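Local coordinates for chorismate mutase (Clostridium thermocellum, PDB 1XHO), which probably catalyses the rearrangement of chorismate to prephenate, a step on the route to phenylalanine and tyrosine, as a trimer of the AroH type, at residues A38-D43 with N138-L143; D69-I74 with V119-N124; T79-A84 with L113-R118; A85-A90 with L101-E106. All blocks are in the same frame, centred on the assembly; numbering follows the deposited sequence.

Interaction 1 (A38-D43 with N138-L143); sequences ATTVSD and NGAKVL
The short 3-10 segment 139-142, close to the last modelled residue, packs on the end of strand 32-40, with Asn138 and Gly139 bonded to Thr40 and Ala140 set against Ala38. Thr40 serves twice. Its backbone O takes a hydrogen bond from Asn138 ND2 at 2.8 Å, with the donor in the carbonyl plane and the acceptor close to the amide plane of Asn138, which, together with a bond from ND2 to Glu52 of helix 46-63, fixes the rotation of the amide. Its hydroxyl OG1 accepts from Gly139 N at 2.7 Å, a bond bent to 137° at the hydrogen. With chi1 at 59°, OG1 stands between the backbone N and carbonyl carbon of Thr40. Threonine thus uses its hydroxyl to accept from Gly139 N, while its methyl CG2 packs beside the backbone at Ala140, 3.5 Å from Ala140 N. Asn138 suits its place because it takes a positive phi (51°) readily and carries the amide donor, and Gly139 has no side chain to crowd the Thr40 hydroxyl. Beyond the polar end the contact becomes apolar. Ala38 CB meets Ala140 CB at 3.5 Å, tight for two methyl groups; alanine on both sides lets the turn come this close. Leu143 CD1 lies 4.0 Å from Ala38 CB. The Glu52 bond ties the turn to helix 46-63. On its other edge strand 32-40 pairs with strand 116-124 through Thr39 and Ile117, Thr39 also packs on Leu56 of the helix, and Leu143 rests on Arg118.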
loop_
_atom_site.group_PDB
_atom_site.type_symbol
_atom_site.label_atom_id
_atom_site.label_comp_id
_atom_site.label_asym_id
_atom_site.label_seq_id
_atom_site.Cartn_x
_atom_site.Cartn_y
_atom_site.Cartn_z
ATOM N N ALA C 38 -13.143 -6.905 2.303
ATOM C CA ALA C 38 -13.370 -7.199 0.893
ATOM C C ALA C 38 -14.852 -7.293 0.631
ATOM O O ALA C 38 -15.625 -7.684 1.509
ATOM C CB ALA C 38 -12.660 -8.482 0.458
ATOM N N THR C 39 -15.237 -6.897 -0.575
ATOM C CA THR C 39 -16.622 -6.937 -1.007
ATOM C C THR C 39 -16.671 -7.042 -2.536
ATOM O O THR C 39 -15.671 -6.831 -3.214
ATOM C CB THR C 39 -17.428 -5.692 -0.485
ATOM O OG1 THR C 39 -18.841 -5.914 -0.640
ATOM C CG2 THR C 39 -17.002 -4.383 -1.198
ATOM N N THR C 40 -17.839 -7.388 -3.061
ATOM C CA THR C 40 -18.046 -7.453 -4.495
ATOM C C THR C 40 -19.216 -6.560 -4.895
ATOM O O THR C 40 -20.062 -6.222 -4.065
ATOM C CB THR C 40 -18.275 -8.906 -4.989
ATOM O OG1 THR C 40 -19.417 -9.478 -4.330
ATOM C CG2 THR C 40 -17.042 -9.754 -4.725
ATOM N N VAL C 41 -19.224 -6.157 -6.165
ATOM C CA VAL C 41 -20.314 -5.356 -6.742
ATOM C C VAL C 41 -20.960 -6.110 -7.909
ATOM O O VAL C 41 -20.366 -7.038 -8.469
ATOM C CB VAL C 41 -19.850 -3.949 -7.212
ATOM C CG1 VAL C 41 -19.506 -3.068 -6.018
ATOM C CG2 VAL C 41 -18.673 -4.040 -8.180
ATOM N N SER C 42 -22.186 -5.717 -8.240
ATOM C CA SER C 42 -22.923 -6.309 -9.353
ATOM C C SER C 42 -22.480 -5.726 -10.691
ATOM O O SER C 42 -22.455 -6.426 -11.698
ATOM C CB SER C 42 -24.435 -6.109 -9.167
ATOM O OG SER C 42 -24.747 -4.749 -8.897
ATOM N N ASP C 43 -22.134 -4.444 -10.705
ATOM C CA ASP C 43 -21.706 -3.799 -11.934
ATOM C C ASP C 43 -20.552 -2.820 -11.757
ATOM O O ASP C 43 -20.385 -2.211 -10.700
ATOM N N ASN C 138 -20.568 -9.851 0.601
ATOM C CA ASN C 138 -21.032 -10.260 -0.719
ATOM C C ASN C 138 -20.182 -11.418 -1.232
ATOM O O ASN C 138 -19.824 -12.299 -0.460
ATOM C CB ASN C 138 -21.023 -9.079 -1.702
ATOM C CG ASN C 138 -21.809 -7.890 -1.201
ATOM O OD1 ASN C 138 -22.675 -8.026 -0.342
ATOM N ND2 ASN C 138 -21.523 -6.712 -1.756
ATOM N N GLY C 139 -19.849 -11.421 -2.522
ATOM C CA GLY C 139 -19.038 -12.489 -3.097
ATOM C C GLY C 139 -17.663 -12.658 -2.488
ATOM O O GLY C 139 -17.045 -13.708 -2.653
ATOM N N ALA C 140 -17.173 -11.636 -1.783
ATOM C CA ALA C 140 -15.850 -11.697 -1.142
ATOM C C ALA C 140 -15.784 -12.648 0.057
ATOM O O ALA C 140 -14.690 -12.976 0.525
ATOM C CB ALA C 140 -15.377 -10.307 -0.742
ATOM N N LYS C 141 -16.941 -13.099 0.547
ATOM C CA LYS C 141 -16.981 -14.112 1.615
ATOM C C LYS C 141 -16.196 -15.378 1.258
ATOM O O LYS C 141 -15.625 -16.025 2.139
ATOM C CB LYS C 141 -18.427 -14.453 2.001
ATOM C CG LYS C 141 -19.055 -13.411 2.911
ATOM C CD LYS C 141 -20.557 -13.582 3.089
ATOM C CE LYS C 141 -20.919 -14.926 3.698
ATOM N NZ LYS C 141 -22.359 -14.995 3.987
ATOM N N VAL C 142 -16.143 -15.701 -0.035
ATOM C CA VAL C 142 -15.375 -16.844 -0.542
ATOM C C VAL C 142 -13.865 -16.710 -0.278
ATOM O O VAL C 142 -13.157 -17.704 -0.240
ATOM C CB VAL C 142 -15.634 -17.049 -2.073
ATOM C CG1 VAL C 142 -14.694 -18.091 -2.674
ATOM C CG2 VAL C 142 -17.100 -17.445 -2.320
ATOM N N LEU C 143 -13.370 -15.490 -0.097
ATOM C CA LEU C 143 -11.954 -15.294 0.217
ATOM C C LEU C 143 -11.729 -15.594 1.697
ATOM O O LEU C 143 -10.775 -15.106 2.294
ATOM C CB LEU C 143 -11.502 -13.876 -0.103
ATOM C CG LEU C 143 -11.847 -13.330 -1.489
ATOM C CD1 LEU C 143 -11.623 -11.818 -1.530
ATOM C CD2 LEU C 143 -11.045 -14.057 -2.594
#

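Interaction 2 (D69-I74 with V119-N124); sequences DDIISI and VMMHVN
Ile74 and Met121 form a non-hydrogen-bonded pair on the face of the sheet turned to helix 46-63, and their side chains run side by side until Ile74 CD1 meets Met121 CE at 4.0 Å. The selenomethionine chain bends at its last torsion (chi3 -74°), which brings CE round to that methyl. Ile71 crosses Met121 obliquely, its CG2 3.9 Å from CG, and Ile74 CG2 fits against Val119 CG1 at 3.6 Å. The branched isoleucines thus meet the flexible, unbranched Met121 chain at its root and at its tip, and Leu57 and Met60 of the helix close over it. The other face carries Ser73 and His122. A water on the ring edge, in its plane, joins His122 ND1 to Ser73 OG and donates to Met120 O, while Ser73 OG bonds His122 of the second subunit and His122 NE2 bonds Ser73 of the third. Ile72 turns toward the partner strand, its CG1 lying across the Asn124 amide at 3.7 Å from ND2. The extra residue fits because Ile72 N (2.8 Å) and, more weakly, Ser73 N (3.4 Å) both donate to His122 O. That is a classic beta bulge in an antiparallel pair, set where the subunits of an AroH-type trimer meet.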
loop_
_atom_site.group_PDB
_atom_site.type_symbol
_atom_site.label_atom_id
_atom_site.label_comp_id
_atom_site.label_asym_id
_atom_site.label_seq_id
_atom_site.Cartn_x
_atom_site.Cartn_y
_atom_site.Cartn_z
ATOM N N ASP C 69 -11.252 9.286 14.182
ATOM C CA ASP C 69 -10.105 9.554 15.094
ATOM C C ASP C 69 -9.133 8.375 15.241
ATOM O O ASP C 69 -7.948 8.572 15.498
ATOM C CB ASP C 69 -10.605 9.907 16.507
ATOM C CG ASP C 69 -10.963 11.367 16.665
ATOM O OD1 ASP C 69 -10.393 12.217 15.942
ATOM O OD2 ASP C 69 -11.804 11.671 17.546
ATOM N N ASP C 70 -9.652 7.160 15.112
ATOM C CA ASP C 70 -8.871 5.944 15.339
ATOM C C ASP C 70 -8.105 5.479 14.097
ATOM O O ASP C 70 -7.173 4.678 14.210
ATOM C CB ASP C 70 -9.800 4.815 15.813
ATOM C CG ASP C 70 -10.641 5.212 17.037
ATOM O OD1 ASP C 70 -10.048 5.712 18.015
ATOM O OD2 ASP C 70 -11.886 5.027 17.008
ATOM N N ILE C 71 -8.509 5.981 12.926
ATOM C CA ILE C 71 -8.023 5.482 11.627
ATOM C C ILE C 71 -6.758 6.225 11.168
ATOM O O ILE C 71 -6.735 7.443 11.064
ATOM C CB ILE C 71 -9.143 5.559 10.543
ATOM C CG1 ILE C 71 -10.403 4.842 11.043
ATOM C CG2 ILE C 71 -8.678 4.952 9.212
ATOM C CD1 ILE C 71 -11.551 4.836 10.057
ATOM N N ILE C 72 -5.701 5.465 10.906
ATOM C CA ILE C 72 -4.423 6.019 10.466
ATOM C C ILE C 72 -4.435 6.200 8.941
ATOM O O ILE C 72 -4.102 7.270 8.419
ATOM C CB ILE C 72 -3.253 5.095 10.887
ATOM C CG1 ILE C 72 -3.236 4.944 12.421
ATOM C CG2 ILE C 72 -1.909 5.629 10.346
ATOM C CD1 ILE C 72 -2.339 3.834 12.925
ATOM N N SER C 73 -4.836 5.150 8.231
ATOM C CA SER C 73 -4.839 5.180 6.773
ATOM C C SER C 73 -5.806 4.151 6.169
ATOM O O SER C 73 -6.194 3.173 6.825
ATOM C CB SER C 73 -3.415 4.984 6.240
ATOM O OG SER C 73 -2.824 3.795 6.741
ATOM N N ILE C 74 -6.228 4.415 4.930
ATOM C CA ILE C 74 -7.063 3.485 4.188
ATOM C C ILE C 74 -6.555 3.324 2.762
ATOM O O ILE C 74 -6.490 4.293 1.998
ATOM C CB ILE C 74 -8.558 3.873 4.169
ATOM C CG1 ILE C 74 -8.998 4.375 5.554
ATOM C CG2 ILE C 74 -9.373 2.656 3.690
ATOM C CD1 ILE C 74 -10.474 4.551 5.737
ATOM N N VAL C 119 -10.007 -3.480 1.025
ATOM C CA VAL C 119 -9.669 -2.363 1.900
ATOM C C VAL C 119 -8.668 -2.848 2.927
ATOM O O VAL C 119 -8.878 -3.890 3.539
ATOM C CB VAL C 119 -10.916 -1.832 2.674
ATOM C CG1 VAL C 119 -10.520 -0.747 3.687
ATOM C CG2 VAL C 119 -11.937 -1.323 1.720
HETATM N N MSE C 120 -7.581 -2.096 3.099
HETATM C CA MSE C 120 -6.645 -2.312 4.190
HETATM C C MSE C 120 -6.624 -1.052 5.071
HETATM O O MSE C 120 -6.266 0.046 4.623
HETATM C CB MSE C 120 -5.250 -2.611 3.659
HETATM C CG MSE C 120 -4.178 -2.700 4.763
HETATM SE SE MSE C 120 -2.422 -3.218 4.080
HETATM C CE MSE C 120 -2.658 -5.209 4.129
HETATM N N MSE C 121 -7.001 -1.223 6.328
HETATM C CA MSE C 121 -7.150 -0.105 7.234
HETATM C C MSE C 121 -6.195 -0.211 8.419
HETATM O O MSE C 121 -6.331 -1.115 9.237
HETATM C CB MSE C 121 -8.590 -0.087 7.721
HETATM C CG MSE C 121 -9.004 1.160 8.445
HETATM SE SE MSE C 121 -10.826 0.945 9.034
HETATM C CE MSE C 121 -11.812 1.132 7.420
ATOM N N HIS C 122 -5.236 0.715 8.510
ATOM C CA HIS C 122 -4.373 0.816 9.690
ATOM C C HIS C 122 -5.062 1.671 10.769
ATOM O O HIS C 122 -5.580 2.737 10.480
ATOM C CB HIS C 122 -2.992 1.371 9.313
ATOM C CG HIS C 122 -2.138 0.379 8.589
ATOM N ND1 HIS C 122 -2.296 0.102 7.243
ATOM C CD2 HIS C 122 -1.158 -0.443 9.032
ATOM C CE1 HIS C 122 -1.423 -0.825 6.887
ATOM N NE2 HIS C 122 -0.724 -1.176 7.954
ATOM N N VAL C 123 -5.090 1.178 12.008
ATOM C CA VAL C 123 -5.847 1.852 13.071
ATOM C C VAL C 123 -5.081 1.866 14.367
ATOM O O VAL C 123 -4.208 1.042 14.588
ATOM C CB VAL C 123 -7.265 1.221 13.313
ATOM C CG1 VAL C 123 -8.091 1.265 12.045
ATOM C CG2 VAL C 123 -7.180 -0.207 13.875
ATOM N N ASN C 124 -5.409 2.839 15.207
ATOM C CA ASN C 124 -4.923 2.879 16.575
ATOM C C ASN C 124 -6.040 2.285 17.423
ATOM O O ASN C 124 -7.177 2.737 17.357
ATOM C CB ASN C 124 -4.535 4.319 16.981
ATOM C CG ASN C 124 -3.100 4.691 16.541
ATOM O OD1 ASN C 124 -2.180 3.887 16.676
ATOM N ND2 ASN C 124 -2.914 5.904 16.010
HETATM O O HOH W 1 -3.791 1.496 5.300
#

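Interaction 3 (T79-A84 with L113-R118); sequences TKDLDA and LEKCIR
Thr79 and Cys116 exchange two hydrogen bonds that join the turn after strand 71-78 to the start of strand 116-124. Thr79 N donates to Cys116 O at 3.2 Å, and Cys116 N returns a straighter bond (162° at the hydrogen) to Thr79 OG1 at 3.0 Å. The hydroxyl stands in for a backbone carbonyl, and it spends its own proton on Asp81 OD1 at 2.7 Å. With chi1 near 45°, the Asp81 carboxylate folds back over the turn, and OD1 is met on its syn side by two donors, Thr79 OG1 and Lys115 N. The latter N-H lies 3.2 Å from OD1 and weakly shares itself with OD2. An aspartate therefore suits this corner, its short carboxylate satisfying both a hydroxyl and a main-chain N-H. Lys115 NZ and Glu114 OE2 each stay 4.6 Å from Asp81 OD2, the lysine too far for a salt bridge, and their opposite effects on the carboxylate may partly offset. Within the loop Leu82 N bonds Thr79 O, completing a type I turn. Leu82 adds an apolar flank: CD1 rests on Ile117 CG1 at 3.8 Å, and CD2 meets Lys115 CD at 3.7 Å, the two chains set at a slant. Strand 32-40 and the residue beyond its end bond the other edge, Ile117 pairing with Thr39 and Lys115 with Val41, while Ile117 also packs on Thr53 of helix 46-63.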
loop_
_atom_site.group_PDB
_atom_site.type_symbol
_atom_site.label_atom_id
_atom_site.label_comp_id
_atom_site.label_asym_id
_atom_site.label_seq_id
_atom_site.Cartn_x
_atom_site.Cartn_y
_atom_site.Cartn_z
ATOM N N THR C 79 -10.285 -4.759 -8.591
ATOM C CA THR C 79 -9.884 -5.626 -9.683
ATOM C C THR C 79 -9.999 -4.885 -11.028
ATOM O O THR C 79 -10.742 -3.905 -11.150
ATOM C CB THR C 79 -10.726 -6.934 -9.673
ATOM O OG1 THR C 79 -12.099 -6.628 -9.399
ATOM C CG2 THR C 79 -10.239 -7.843 -8.603
ATOM N N LYS C 80 -9.250 -5.355 -12.017
ATOM C CA LYS C 80 -9.149 -4.716 -13.352
ATOM C C LYS C 80 -10.508 -4.367 -14.007
ATOM O O LYS C 80 -10.639 -3.345 -14.710
ATOM C CB LYS C 80 -8.351 -5.641 -14.276
ATOM C CG LYS C 80 -8.035 -5.073 -15.638
ATOM C CD LYS C 80 -6.790 -5.736 -16.228
ATOM C CE LYS C 80 -6.949 -7.252 -16.378
ATOM N NZ LYS C 80 -5.855 -7.831 -17.220
ATOM N N ASP C 81 -11.507 -5.212 -13.765
ATOM C CA ASP C 81 -12.862 -5.013 -14.304
ATOM C C ASP C 81 -13.649 -3.853 -13.678
ATOM O O ASP C 81 -14.725 -3.558 -14.138
ATOM C CB ASP C 81 -13.681 -6.310 -14.195
ATOM C CG ASP C 81 -13.544 -6.984 -12.834
ATOM O OD1 ASP C 81 -13.363 -6.291 -11.814
ATOM O OD2 ASP C 81 -13.597 -8.220 -12.789
ATOM N N LEU C 82 -13.126 -3.222 -12.627
ATOM C CA LEU C 82 -13.739 -2.014 -12.063
ATOM C C LEU C 82 -12.880 -0.770 -12.336
ATOM O O LEU C 82 -11.716 -0.717 -11.925
ATOM C CB LEU C 82 -13.932 -2.160 -10.549
ATOM C CG LEU C 82 -14.775 -3.330 -10.041
ATOM C CD1 LEU C 82 -14.865 -3.276 -8.507
ATOM C CD2 LEU C 82 -16.172 -3.333 -10.692
ATOM N N ASP C 83 -13.459 0.217 -13.025
ATOM C CA ASP C 83 -12.788 1.511 -13.284
ATOM C C ASP C 83 -13.724 2.733 -13.196
ATOM O O ASP C 83 -13.297 3.848 -13.465
ATOM C CB ASP C 83 -12.088 1.494 -14.669
ATOM C CG ASP C 83 -13.079 1.467 -15.858
ATOM O OD1 ASP C 83 -14.307 1.481 -15.649
ATOM O OD2 ASP C 83 -12.614 1.426 -17.020
ATOM N N ALA C 84 -14.985 2.523 -12.810
ATOM C CA ALA C 84 -15.999 3.574 -12.909
ATOM C C ALA C 84 -15.847 4.669 -11.852
ATOM O O ALA C 84 -16.297 5.794 -12.069
ATOM C CB ALA C 84 -17.404 2.971 -12.854
ATOM N N LEU C 113 -11.097 -13.616 -8.123
ATOM C CA LEU C 113 -12.405 -13.016 -7.873
ATOM C C LEU C 113 -12.547 -11.673 -8.603
ATOM O O LEU C 113 -11.731 -10.758 -8.437
ATOM C CB LEU C 113 -12.659 -12.827 -6.374
ATOM C CG LEU C 113 -14.077 -12.381 -5.944
ATOM C CD1 LEU C 113 -15.133 -13.373 -6.397
ATOM C CD2 LEU C 113 -14.162 -12.183 -4.422
ATOM N N GLU C 114 -13.596 -11.573 -9.410
ATOM C CA GLU C 114 -13.859 -10.386 -10.188
ATOM C C GLU C 114 -14.796 -9.476 -9.411
ATOM O O GLU C 114 -15.359 -9.893 -8.391
ATOM C CB GLU C 114 -14.466 -10.791 -11.522
ATOM C CG GLU C 114 -13.487 -11.557 -12.407
ATOM C CD GLU C 114 -14.162 -12.315 -13.544
ATOM O OE1 GLU C 114 -15.282 -12.848 -13.343
ATOM O OE2 GLU C 114 -13.554 -12.391 -14.640
ATOM N N LYS C 115 -14.924 -8.234 -9.877
ATOM C CA LYS C 115 -15.807 -7.213 -9.286
ATOM C C LYS C 115 -15.544 -6.956 -7.797
ATOM O O LYS C 115 -16.471 -6.622 -7.045
ATOM C CB LYS C 115 -17.281 -7.580 -9.494
ATOM C CG LYS C 115 -17.695 -7.825 -10.936
ATOM C CD LYS C 115 -17.596 -6.563 -11.811
ATOM C CE LYS C 115 -18.135 -6.846 -13.257
ATOM N NZ LYS C 115 -17.359 -6.150 -14.349
ATOM N N CYS C 116 -14.275 -7.063 -7.393
ATOM C CA CYS C 116 -13.906 -7.097 -5.982
ATOM C C CYS C 116 -13.182 -5.834 -5.513
ATOM O O CYS C 116 -12.145 -5.453 -6.060
ATOM C CB CYS C 116 -13.042 -8.353 -5.688
ATOM S SG CYS C 116 -12.474 -8.541 -3.967
ATOM N N ILE C 117 -13.732 -5.217 -4.469
ATOM C CA ILE C 117 -13.100 -4.103 -3.774
ATOM C C ILE C 117 -12.487 -4.597 -2.457
ATOM O O ILE C 117 -13.186 -5.184 -1.619
ATOM C CB ILE C 117 -14.126 -2.988 -3.480
ATOM C CG1 ILE C 117 -14.784 -2.531 -4.790
ATOM C CG2 ILE C 117 -13.465 -1.819 -2.752
ATOM C CD1 ILE C 117 -16.095 -1.850 -4.614
ATOM N N ARG C 118 -11.183 -4.366 -2.287
ATOM C CA ARG C 118 -10.487 -4.663 -1.027
ATOM C C ARG C 118 -10.052 -3.390 -0.303
ATOM O O ARG C 118 -9.788 -2.362 -0.924
ATOM C CB ARG C 118 -9.290 -5.592 -1.245
ATOM C CG ARG C 118 -9.684 -6.958 -1.829
ATOM C CD ARG C 118 -8.446 -7.821 -2.002
ATOM N NE ARG C 118 -8.697 -9.213 -2.379
ATOM C CZ ARG C 118 -8.946 -9.663 -3.613
ATOM N NH1 ARG C 118 -9.064 -8.852 -4.637
ATOM N NH2 ARG C 118 -9.113 -10.950 -3.811
#

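Interaction 4 (A85-A90 with L101-E106); sequences AFPAIA and LMCMNE
The phenyl ring of Phe86 receives the sulfur of Cys103 obliquely: SG sits 5.0 Å from the ring centroid, 68° off the normal, and touches the ring through CD1 at 3.8 Å. It is a sulfur-aromatic contact at a slant rather than a stack. Glu106 of the second subunit also packs against Phe86, which places the ring at a subunit boundary; in AroH-type mutases the active sites lie in clefts between subunits. Pro87, the other ring, offers only CD to the same sulfur, at 4.1 Å, and otherwise turns to Phe76 and Val78 of strand 71-78. The third partner is Ala88, whose CB lies 3.5 Å from SG and 3.9 Å from Leu101 CD1. Cys103 SG is therefore the hub, reached by Phe86, Pro87 and Ala88, the first three residues of a type I turn that ends at Ile89. Cys103 CB points at the loop, and chi1 of -53°, with SG anti to the carbonyl carbon, swings the sulfur onto Ala88 CB and Phe86 CD1. Pro87, its phi held near -60°, suits the second position of the turn, and the small Ala88 methyl can approach strand 100-105. The contact lies inside the beta-alpha-beta unit of strand 71-78, helix 89-93 and strand 100-105. With side chains meeting through carbon and sulfur, cohesion rests on dispersion and shape; directional bonds lie in the backbone, from Ile89 N to Phe86 O and between strands 100-105 and 71-78.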
loop_
_atom_site.group_PDB
_atom_site.type_symbol
_atom_site.label_atom_id
_atom_site.label_comp_id
_atom_site.label_asym_id
_atom_site.label_seq_id
_atom_site.Cartn_x
_atom_site.Cartn_y
_atom_site.Cartn_z
ATOM N N ALA C 85 -15.228 4.354 -10.715
ATOM C CA ALA C 85 -14.926 5.383 -9.714
ATOM C C ALA C 85 -13.876 4.955 -8.681
ATOM O O ALA C 85 -13.534 3.776 -8.573
ATOM C CB ALA C 85 -16.210 5.817 -9.001
ATOM N N PHE C 86 -13.383 5.948 -7.939
ATOM C CA PHE C 86 -12.510 5.764 -6.784
ATOM C C PHE C 86 -13.336 5.282 -5.586
ATOM O O PHE C 86 -14.243 5.998 -5.138
ATOM C CB PHE C 86 -11.868 7.099 -6.371
ATOM C CG PHE C 86 -10.641 7.488 -7.169
ATOM C CD1 PHE C 86 -9.393 7.562 -6.551
ATOM C CD2 PHE C 86 -10.738 7.819 -8.510
ATOM C CE1 PHE C 86 -8.273 7.934 -7.260
ATOM C CE2 PHE C 86 -9.616 8.196 -9.235
ATOM C CZ PHE C 86 -8.380 8.253 -8.615
ATOM N N PRO C 87 -13.017 4.095 -5.034
ATOM C CA PRO C 87 -13.726 3.682 -3.806
ATOM C C PRO C 87 -13.540 4.661 -2.639
ATOM O O PRO C 87 -14.386 4.708 -1.743
ATOM C CB PRO C 87 -13.101 2.310 -3.477
ATOM C CG PRO C 87 -12.519 1.830 -4.769
ATOM C CD PRO C 87 -12.037 3.078 -5.466
ATOM N N ALA C 88 -12.442 5.427 -2.664
ATOM C CA ALA C 88 -12.138 6.447 -1.653
ATOM C C ALA C 88 -13.231 7.521 -1.483
ATOM O O ALA C 88 -13.281 8.187 -0.455
ATOM C CB ALA C 88 -10.799 7.126 -1.983
ATOM N N ILE C 89 -14.067 7.708 -2.501
ATOM C CA ILE C 89 -15.232 8.605 -2.407
ATOM C C ILE C 89 -16.187 8.173 -1.274
ATOM O O ILE C 89 -16.801 9.032 -0.621
ATOM C CB ILE C 89 -16.011 8.674 -3.747
ATOM C CG1 ILE C 89 -15.168 9.360 -4.821
ATOM C CG2 ILE C 89 -17.335 9.437 -3.574
ATOM C CD1 ILE C 89 -15.593 9.012 -6.250
ATOM N N ALA C 90 -16.289 6.857 -1.041
ATOM C CA ALA C 90 -17.136 6.308 0.025
ATOM C C ALA C 90 -16.764 6.859 1.397
ATOM O O ALA C 90 -17.647 7.231 2.166
ATOM C CB ALA C 90 -17.086 4.782 0.034
ATOM N N LEU C 101 -6.001 8.489 2.375
ATOM C CA LEU C 101 -6.575 7.460 1.516
ATOM C C LEU C 101 -5.641 7.213 0.336
ATOM O O LEU C 101 -4.857 8.085 -0.027
ATOM C CB LEU C 101 -7.939 7.911 1.000
ATOM C CG LEU C 101 -8.944 8.416 2.054
ATOM C CD1 LEU C 101 -10.193 8.982 1.408
ATOM C CD2 LEU C 101 -9.332 7.326 3.005
HETATM N N MSE C 102 -5.738 6.031 -0.266
HETATM C CA MSE C 102 -4.955 5.689 -1.455
HETATM C C MSE C 102 -5.637 4.533 -2.183
HETATM O O MSE C 102 -6.135 3.589 -1.542
HETATM C CB MSE C 102 -3.509 5.329 -1.061
HETATM C CG MSE C 102 -2.572 5.018 -2.245
HETATM SE SE MSE C 102 -0.638 5.443 -1.945
HETATM C CE MSE C 102 -0.877 7.364 -2.306
ATOM N N CYS C 103 -5.674 4.613 -3.516
ATOM C CA CYS C 103 -6.355 3.621 -4.341
ATOM C C CYS C 103 -5.461 3.104 -5.456
ATOM O O CYS C 103 -4.845 3.895 -6.181
ATOM C CB CYS C 103 -7.608 4.214 -4.971
ATOM S SG CYS C 103 -8.729 4.970 -3.829
HETATM N N MSE C 104 -5.407 1.774 -5.578
HETATM C CA MSE C 104 -4.648 1.088 -6.613
HETATM C C MSE C 104 -5.550 0.046 -7.237
HETATM O O MSE C 104 -6.689 -0.129 -6.825
HETATM C CB MSE C 104 -3.418 0.375 -6.028
HETATM C CG MSE C 104 -2.406 1.275 -5.306
HETATM SE SE MSE C 104 -2.933 1.777 -3.477
HETATM C CE MSE C 104 -1.141 1.623 -2.721
ATOM N N ASN C 105 -5.032 -0.650 -8.234
ATOM C CA ASN C 105 -5.679 -1.850 -8.715
ATOM C C ASN C 105 -5.080 -3.045 -8.010
ATOM O O ASN C 105 -3.912 -3.026 -7.580
ATOM C CB ASN C 105 -5.531 -2.008 -10.232
ATOM C CG ASN C 105 -6.429 -1.060 -11.014
ATOM O OD1 ASN C 105 -5.945 -0.125 -11.643
ATOM N ND2 ASN C 105 -7.739 -1.322 -11.006
ATOM N N GLU C 106 -5.893 -4.086 -7.885
ATOM C CA GLU C 106 -5.457 -5.350 -7.323
ATOM C C GLU C 106 -4.449 -5.984 -8.285
ATOM O O GLU C 106 -4.473 -5.723 -9.485
ATOM C CB GLU C 106 -6.684 -6.279 -7.123
ATOM C CG GLU C 106 -6.394 -7.675 -6.511
ATOM C CD GLU C 106 -6.054 -7.638 -5.022
ATOM O OE1 GLU C 106 -6.142 -6.558 -4.383
ATOM O OE2 GLU C 106 -5.689 -8.698 -4.483
#

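Interaction 2 is the buried core contact, whereas interactions 1, 3 and 4 are only partly buried. Strand 116-124 serves both interaction 2 and interaction 3, whose centres lie about 22 Å apart on opposite sides of the chain's centre. Interactions 1 and 3 sit about 9 Å apart, centre to centre, and are joined by backbone bonds where strands 32-40 and 116-124 run side by side and just past their ends. Chemistry follows place: side chains and single N-H groups secure the loop ends in interactions 1 and 3, antiparallel strand pairing interrupted by a bulge holds interaction 2, and apolar packing alone makes interaction 4. A long, weak ion pair between Arg118 and Glu106 links interactions 3 and 4.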